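Local structure of beta-lactamase (Klebsiella pneumoniae, 6KBY) at residues 36-41 / 232-237; 76-81 / 261-266; 167-170 / 175-178. The protein probably hydrolyses beta-lactam antibiotics as a class C beta-lactamase, and is captured with adenosine monophosphate in its binding pocket. One frame throughout, in Å; residues are numbered along the deposited sequence.

Contact 1 (36-41 / 232-237)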
loop_
_atom_site.group_PDB
_atom_site.type_symbol
_atom_site.label_atom_id
_atom_site.label_comp_id
_atom_site.label_asym_id
_atom_site.label_seq_id
_atom_site.Cartn_x
_atom_site.Cartn_y
_atom_site.Cartn_z
ATOM N N SER A 36 -4.104 -6.016 -14.548
ATOM C CA SER A 36 -4.862 -7.089 -13.933
ATOM C C SER A 36 -5.746 -6.475 -12.863
ATOM O O SER A 36 -5.295 -5.614 -12.092
ATOM C CB SER A 36 -3.961 -8.174 -13.344
ATOM O OG SER A 36 -4.745 -9.221 -12.810
ATOM N N VAL A 37 -7.000 -6.903 -12.838
ATOM C CA VAL A 37 -7.963 -6.455 -11.847
ATOM C C VAL A 37 -8.483 -7.682 -11.126
ATOM O O VAL A 37 -8.955 -8.628 -11.768
ATOM C CB VAL A 37 -9.116 -5.678 -12.505
ATOM C CG1 VAL A 37 -10.143 -5.263 -11.459
ATOM C CG2 VAL A 37 -8.576 -4.478 -13.259
ATOM N N ALA A 38 -8.405 -7.668 -9.800
ATOM C CA ALA A 38 -8.882 -8.760 -8.970
ATOM C C ALA A 38 -9.983 -8.221 -8.073
ATOM O O ALA A 38 -9.812 -7.166 -7.447
ATOM C CB ALA A 38 -7.739 -9.318 -8.121
ATOM N N VAL A 39 -11.101 -8.944 -8.015
ATOM C CA VAL A 39 -12.262 -8.562 -7.219
ATOM C C VAL A 39 -12.639 -9.731 -6.321
ATOM O O VAL A 39 -12.647 -10.886 -6.764
ATOM C CB VAL A 39 -13.457 -8.196 -8.132
ATOM C CG1 VAL A 39 -14.714 -7.930 -7.323
ATOM C CG2 VAL A 39 -13.116 -6.998 -9.006
ATOM N N THR A 40 -12.964 -9.438 -5.066
ATOM C CA THR A 40 -13.589 -10.415 -4.184
ATOM C C THR A 40 -14.936 -9.891 -3.706
ATOM O O THR A 40 -15.072 -8.713 -3.360
ATOM C CB THR A 40 -12.685 -10.801 -2.994
ATOM O OG1 THR A 40 -13.287 -11.881 -2.271
ATOM C CG2 THR A 40 -12.456 -9.627 -2.038
ATOM N N VAL A 41 -15.935 -10.769 -3.720
ATOM C CA VAL A 41 -17.252 -10.480 -3.154
ATOM C C VAL A 41 -17.958 -11.810 -2.939
ATOM O O VAL A 41 -17.791 -12.747 -3.724
ATOM C CB VAL A 41 -18.074 -9.514 -4.045
ATOM C CG1 VAL A 41 -18.253 -10.080 -5.450
ATOM C CG2 VAL A 41 -19.426 -9.217 -3.415
ATOM N N THR A 232 4.437 -7.955 -7.106
ATOM C CA THR A 232 3.473 -8.969 -6.696
ATOM C C THR A 232 2.436 -9.170 -7.798
ATOM O O THR A 232 2.369 -8.410 -8.766
ATOM C CB THR A 232 2.833 -8.571 -5.361
ATOM O OG1 THR A 232 1.957 -9.604 -4.910
ATOM C CG2 THR A 232 2.056 -7.282 -5.505
ATOM N N THR A 233 1.635 -10.218 -7.638
ATOM C CA THR A 233 0.539 -10.511 -8.551
ATOM C C THR A 233 -0.772 -9.991 -7.974
ATOM O O THR A 233 -0.917 -9.796 -6.763
ATOM C CB THR A 233 0.396 -12.017 -8.790
ATOM O OG1 THR A 233 -0.010 -12.637 -7.566
ATOM C CG2 THR A 233 1.703 -12.633 -9.284
ATOM N N SER A 234 -1.749 -9.797 -8.861
ATOM C CA SER A 234 -3.071 -9.411 -8.385
ATOM C C SER A 234 -3.683 -10.491 -7.502
ATOM O O SER A 234 -4.406 -10.178 -6.550
ATOM C CB SER A 234 -3.985 -9.099 -9.566
ATOM O OG SER A 234 -4.191 -10.256 -10.352
ATOM N N SER A 235 -3.385 -11.764 -7.776
ATOM C CA SER A 235 -3.916 -12.841 -6.944
ATOM C C SER A 235 -3.337 -12.806 -5.536
ATOM O O SER A 235 -4.064 -13.006 -4.556
ATOM C CB SER A 235 -3.647 -14.185 -7.612
ATOM O OG SER A 235 -4.401 -14.309 -8.807
ATOM N N ASP A 236 -2.028 -12.572 -5.413
ATOM C CA ASP A 236 -1.447 -12.443 -4.079
ATOM C C ASP A 236 -2.026 -11.246 -3.339
ATOM O O ASP A 236 -2.297 -11.325 -2.136
ATOM C CB ASP A 236 0.077 -12.322 -4.147
ATOM C CG ASP A 236 0.786 -13.665 -4.050
ATOM O OD1 ASP A 236 0.153 -14.716 -4.302
ATOM O OD2 ASP A 236 1.999 -13.661 -3.740
ATOM N N LEU A 237 -2.201 -10.120 -4.032
ATOM C CA LEU A 237 -2.785 -8.967 -3.358
ATOM C C LEU A 237 -4.245 -9.190 -3.007
ATOM O O LEU A 237 -4.715 -8.671 -1.992
ATOM C CB LEU A 237 -2.620 -7.700 -4.185
ATOM C CG LEU A 237 -1.216 -7.109 -4.161
ATOM C CD1 LEU A 237 -1.142 -5.924 -5.116
ATOM C CD2 LEU A 237 -0.800 -6.690 -2.751
#

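Contact 2 (76-81 / 261-266)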
loop_
_atom_site.group_PDB
_atom_site.type_symbol
_atom_site.label_atom_id
_atom_site.label_comp_id
_atom_site.label_asym_id
_atom_site.label_seq_id
_atom_site.Cartn_x
_atom_site.Cartn_y
_atom_site.Cartn_z
ATOM N N PHE A 76 2.746 -2.997 3.870
ATOM C CA PHE A 76 3.499 -4.141 4.376
ATOM C C PHE A 76 4.439 -3.728 5.501
ATOM O O PHE A 76 4.601 -4.465 6.477
ATOM C CB PHE A 76 4.244 -4.836 3.233
ATOM C CG PHE A 76 3.318 -5.464 2.230
ATOM C CD1 PHE A 76 2.795 -4.713 1.190
ATOM C CD2 PHE A 76 2.904 -6.779 2.366
ATOM C CE1 PHE A 76 1.908 -5.273 0.284
ATOM C CE2 PHE A 76 2.014 -7.345 1.460
ATOM C CZ PHE A 76 1.520 -6.588 0.420
ATOM N N ALA A 77 5.061 -2.553 5.384
ATOM C CA ALA A 77 5.856 -2.030 6.490
ATOM C C ALA A 77 4.991 -1.846 7.732
ATOM O O ALA A 77 5.411 -2.179 8.848
ATOM C CB ALA A 77 6.522 -0.712 6.087
ATOM N N ALA A 78 3.770 -1.335 7.555
ATOM C CA ALA A 78 2.856 -1.182 8.682
ATOM C C ALA A 78 2.436 -2.531 9.245
ATOM O O ALA A 78 2.355 -2.695 10.470
ATOM C CB ALA A 78 1.628 -0.373 8.272
ATOM N N THR A 79 2.119 -3.496 8.376
ATOM C CA THR A 79 1.755 -4.817 8.876
ATOM C C THR A 79 2.895 -5.422 9.685
ATOM O O THR A 79 2.663 -6.035 10.730
ATOM C CB THR A 79 1.330 -5.728 7.721
ATOM O OG1 THR A 79 0.208 -5.150 7.039
ATOM C CG2 THR A 79 0.915 -7.102 8.238
ATOM N N LEU A 80 4.137 -5.221 9.238
ATOM C CA LEU A 80 5.280 -5.717 10.000
ATOM C C LEU A 80 5.395 -5.022 11.351
ATOM O O LEU A 80 5.635 -5.678 12.371
ATOM C CB LEU A 80 6.569 -5.556 9.194
ATOM C CG LEU A 80 7.775 -6.240 9.846
ATOM C CD1 LEU A 80 7.652 -7.760 9.771
ATOM C CD2 LEU A 80 9.079 -5.762 9.223
ATOM N N ALA A 81 5.234 -3.698 11.381
ATOM C CA ALA A 81 5.276 -2.986 12.657
ATOM C C ALA A 81 4.162 -3.450 13.583
ATOM O O ALA A 81 4.371 -3.612 14.793
ATOM C CB ALA A 81 5.181 -1.480 12.419
ATOM N N THR A 261 -5.355 -6.835 11.248
ATOM C CA THR A 261 -6.518 -6.058 11.648
ATOM C C THR A 261 -6.101 -4.775 12.346
ATOM O O THR A 261 -6.676 -3.712 12.097
ATOM C CB THR A 261 -7.396 -6.928 12.545
ATOM O OG1 THR A 261 -7.875 -8.033 11.769
ATOM C CG2 THR A 261 -8.572 -6.138 13.123
ATOM N N ALA A 262 -5.080 -4.848 13.202
ATOM C CA ALA A 262 -4.678 -3.678 13.973
ATOM C C ALA A 262 -4.110 -2.565 13.105
ATOM O O ALA A 262 -4.096 -1.410 13.547
ATOM C CB ALA A 262 -3.681 -4.055 15.074
ATOM N N THR A 263 -3.642 -2.865 11.887
ATOM C CA THR A 263 -3.192 -1.774 11.021
ATOM C C THR A 263 -4.334 -0.851 10.633
ATOM O O THR A 263 -4.071 0.265 10.163
ATOM C CB THR A 263 -2.505 -2.247 9.732
ATOM O OG1 THR A 263 -3.437 -2.952 8.905
ATOM C CG2 THR A 263 -1.275 -3.101 10.006
ATOM N N HIS A 264 -5.583 -1.305 10.779
ATOM C CA HIS A 264 -6.745 -0.495 10.441
ATOM C C HIS A 264 -7.171 0.433 11.572
ATOM O O HIS A 264 -8.190 1.116 11.427
ATOM C CB HIS A 264 -7.962 -1.369 10.104
ATOM C CG HIS A 264 -7.700 -2.506 9.160
ATOM N ND1 HIS A 264 -8.663 -3.454 8.897
ATOM C CD2 HIS A 264 -6.614 -2.862 8.429
ATOM C CE1 HIS A 264 -8.184 -4.349 8.052
ATOM N NE2 HIS A 264 -6.945 -4.012 7.748
ATOM N N THR A 265 -6.443 0.458 12.688
ATOM C CA THR A 265 -6.771 1.355 13.787
ATOM C C THR A 265 -6.616 2.792 13.310
ATOM O O THR A 265 -5.630 3.130 12.651
ATOM C CB THR A 265 -5.812 1.090 14.950
ATOM O OG1 THR A 265 -5.899 -0.291 15.318
ATOM C CG2 THR A 265 -6.163 1.943 16.149
ATOM N N GLY A 266 -7.602 3.634 13.621
ATOM C CA GLY A 266 -7.585 5.026 13.200
ATOM C C GLY A 266 -6.912 5.923 14.217
ATOM O O GLY A 266 -7.331 5.989 15.378
#

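Contact 3 (167-170 / 175-178)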
loop_
_atom_site.group_PDB
_atom_site.type_symbol
_atom_site.label_atom_id
_atom_site.label_comp_id
_atom_site.label_asym_id
_atom_site.label_seq_id
_atom_site.Cartn_x
_atom_site.Cartn_y
_atom_site.Cartn_z
ATOM N N ILE A 167 12.571 0.015 12.027
ATOM C CA ILE A 167 12.399 -0.210 13.457
ATOM C C ILE A 167 11.685 -1.528 13.708
ATOM O O ILE A 167 12.062 -2.301 14.597
ATOM C CB ILE A 167 11.645 0.980 14.076
ATOM C CG1 ILE A 167 12.549 2.211 14.125
ATOM C CG2 ILE A 167 11.128 0.640 15.464
ATOM C CD1 ILE A 167 11.797 3.501 14.406
ATOM N N ALA A 168 10.637 -1.805 12.930
ATOM C CA ALA A 168 9.900 -3.050 13.100
ATOM C C ALA A 168 10.810 -4.253 12.895
ATOM O O ALA A 168 10.812 -5.188 13.703
ATOM C CB ALA A 168 8.734 -3.091 12.120
ATOM N N ALA A 169 11.592 -4.248 11.815
ATOM C CA ALA A 169 12.462 -5.386 11.538
ATOM C C ALA A 169 13.504 -5.559 12.634
ATOM O O ALA A 169 13.732 -6.673 13.121
ATOM C CB ALA A 169 13.134 -5.219 10.177
ATOM N N LYS A 170 14.137 -4.459 13.049
ATOM C CA LYS A 170 15.146 -4.550 14.099
ATOM C C LYS A 170 14.555 -5.130 15.376
ATOM O O LYS A 170 15.199 -5.943 16.054
ATOM C CB LYS A 170 15.757 -3.174 14.358
ATOM C CG LYS A 170 16.844 -3.153 15.423
ATOM C CD LYS A 170 18.110 -3.830 14.925
ATOM C CE LYS A 170 19.229 -3.743 15.948
ATOM N NZ LYS A 170 20.485 -4.340 15.421
ATOM N N SER A 175 16.836 -8.237 9.316
ATOM C CA SER A 175 16.765 -7.158 8.343
ATOM C C SER A 175 15.334 -7.036 7.824
ATOM O O SER A 175 14.540 -7.973 7.905
ATOM C CB SER A 175 17.678 -7.455 7.155
ATOM O OG SER A 175 17.191 -8.565 6.420
ATOM N N TYR A 176 15.007 -5.865 7.273
ATOM C CA TYR A 176 13.671 -5.678 6.716
ATOM C C TYR A 176 13.400 -6.664 5.587
ATOM O O TYR A 176 12.301 -7.218 5.481
ATOM C CB TYR A 176 13.483 -4.236 6.235
ATOM C CG TYR A 176 12.073 -3.979 5.770
ATOM C CD1 TYR A 176 11.053 -3.826 6.689
ATOM C CD2 TYR A 176 11.756 -3.915 4.418
ATOM C CE1 TYR A 176 9.757 -3.612 6.288
ATOM C CE2 TYR A 176 10.448 -3.700 3.999
ATOM C CZ TYR A 176 9.453 -3.549 4.947
ATOM O OH TYR A 176 8.141 -3.340 4.589
ATOM N N GLU A 177 14.405 -6.911 4.746
ATOM C CA GLU A 177 14.238 -7.837 3.634
ATOM C C GLU A 177 13.915 -9.238 4.132
ATOM O O GLU A 177 13.024 -9.904 3.593
ATOM C CB GLU A 177 15.512 -7.846 2.789
ATOM C CG GLU A 177 15.843 -6.519 2.116
ATOM C CD GLU A 177 16.177 -5.396 3.098
ATOM O OE1 GLU A 177 16.964 -5.636 4.043
ATOM O OE2 GLU A 177 15.635 -4.275 2.939
ATOM N N ASP A 178 14.633 -9.704 5.161
ATOM C CA ASP A 178 14.331 -11.007 5.746
ATOM C C ASP A 178 12.968 -11.006 6.424
ATOM O O ASP A 178 12.215 -11.976 6.317
ATOM C CB ASP A 178 15.405 -11.401 6.766
ATOM C CG ASP A 178 16.640 -12.005 6.129
ATOM O OD1 ASP A 178 16.647 -12.219 4.900
ATOM O OD2 ASP A 178 17.604 -12.277 6.879
#

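Contact 1 (36-41 / 232-237)
On one face of the large antiparallel sheet of the class C beta-lactamase fold, Ser36 and Ala38 of strand 34-41 receive Ser234, the first residue of helix 234-244. The backbones come nearest at Ala38 and Ser234, whose CA atoms are 5.9 Å apart. Two residues apart on an extended strand, Ser36 and Ala38 turn their side chains to the same face, while Val37 between them points away. The polar link is a short hydrogen bond given by Ser234 OG to Ser36 OG, 2.7 Å long. Ser36 OG stands anti to its backbone nitrogen (chi1 -177°), which brings it over to the serine of the helix; it also bonds to Asn49 OD1 on strand 44-50, so the hydroxyls link the helix start to two strands. Next to this, Ala38 CB packs 4.0 Å from Ser234 CB and 3.8 Å from Ser234 O. Ile47 touches all three residues and helps to bury them. The helix start is fixed by Thr233 as N-cap, whose OG1 accepts from Asp236 N at 3.0 Å with an angle of 165°. The serine pair seats the start of helix 234-244 on the antiparallel sheet, a helix-on-sheet layer of the alpha/beta domain of class C beta-lactamases.

Contact 2 (76-81 / 261-266)
Thr263 presses its methyl group against Ala78 and Thr79 of helix 72-86, the helix that follows the AMP-linked Ser71. Thr263 itself belongs to a type I beta turn, Ala262 to Thr265, through which the chain passes from helix 255-262 to the sheet strand 266-270. The tight part of the contact is small and centres on one atom: Thr263 CG2 lies 3.7 Å from Thr79 CA and equally far from Ala78 O, with Thr79 OG1 at 3.9 Å. The methyl meets the helix backbone between two neighbouring residues, and Ala78 CB, 4.3 Å from CG2, borders it. With chi1 at 65°, Thr263 sends CG2 to the helix and keeps OG1 for its own chain, where it bonds to Leu260 O; Thr79 OG1 likewise bonds within its helix, to Thr75 O. The contact is therefore van der Waals packing, and all three touching residues are buried. The other side of the turn is looser: Ala262 and Thr265 are partly exposed, and neither meets residues 76-81, although Ala262 touches Ser82 of helix 72-86. The turn closes on itself, Ala262 O accepting from Thr265 N at 3.1 Å and, from the same face of its plane, from Thr265 OG1 at 2.8 Å.

Contact 3 (167-170 / 175-178)
The backbones of Ala169 and Tyr176 approach to 5.0 Å between CA atoms where helix 158-171 gives way, after a short loop, to helix 176-187, two consecutive helices of the helical domain of class C beta-lactamases. The side chain of Ala169 points at the start of the second helix, and its methyl does most of the touching: CB lies 3.5 Å from Tyr176 N and just as near Tyr176 CA, with Ser175 C at 3.7 Å. So the methyl packs against main chain at the joint between the two helices. Tyr176 adds its own CB, 4.1 Å from that of Ala169. Its ring, carried anti to the backbone nitrogen (chi1 -175°), meets the alanine methyl only at its edge, near the ring plane. The far end of the side chain reaches helix 72-86, with OH against Ala77 and CE1 against Leu80, while Asn225 and Glu226 of helix 224-228 also touch this tyrosine; Ala168, beside the contact, packs on the same helix 72-86. Ser175 faces away from Ala169 and serves the new helix as its N-cap. Its OG accepts from Asp178 N at 3.1 Å, the N-H pointing almost straight at the oxygen with an angle of 163°.

In the fold
Helix 72-86 relates the three sites. It forms one side of contact 2, is covered by Tyr176 and Ala168 of contact 3, and touches contact 1 where Phe76 CZ packs on Leu237 CD2 at 3.9 Å. Contacts 1 and 3, with centres 26 Å apart, do not meet. The touching residues of contacts 1 and 2 are all buried, whereas contact 3 lies farther out and includes a partly exposed serine. The chemistry follows the elements joined rather than burial: contact 1, helix against sheet, is held by a hydroxyl pair; contacts 2 and 3, among helices and their connections, rest on single methyl groups against backbone. Capped helix starts recur in contacts 1 and 3.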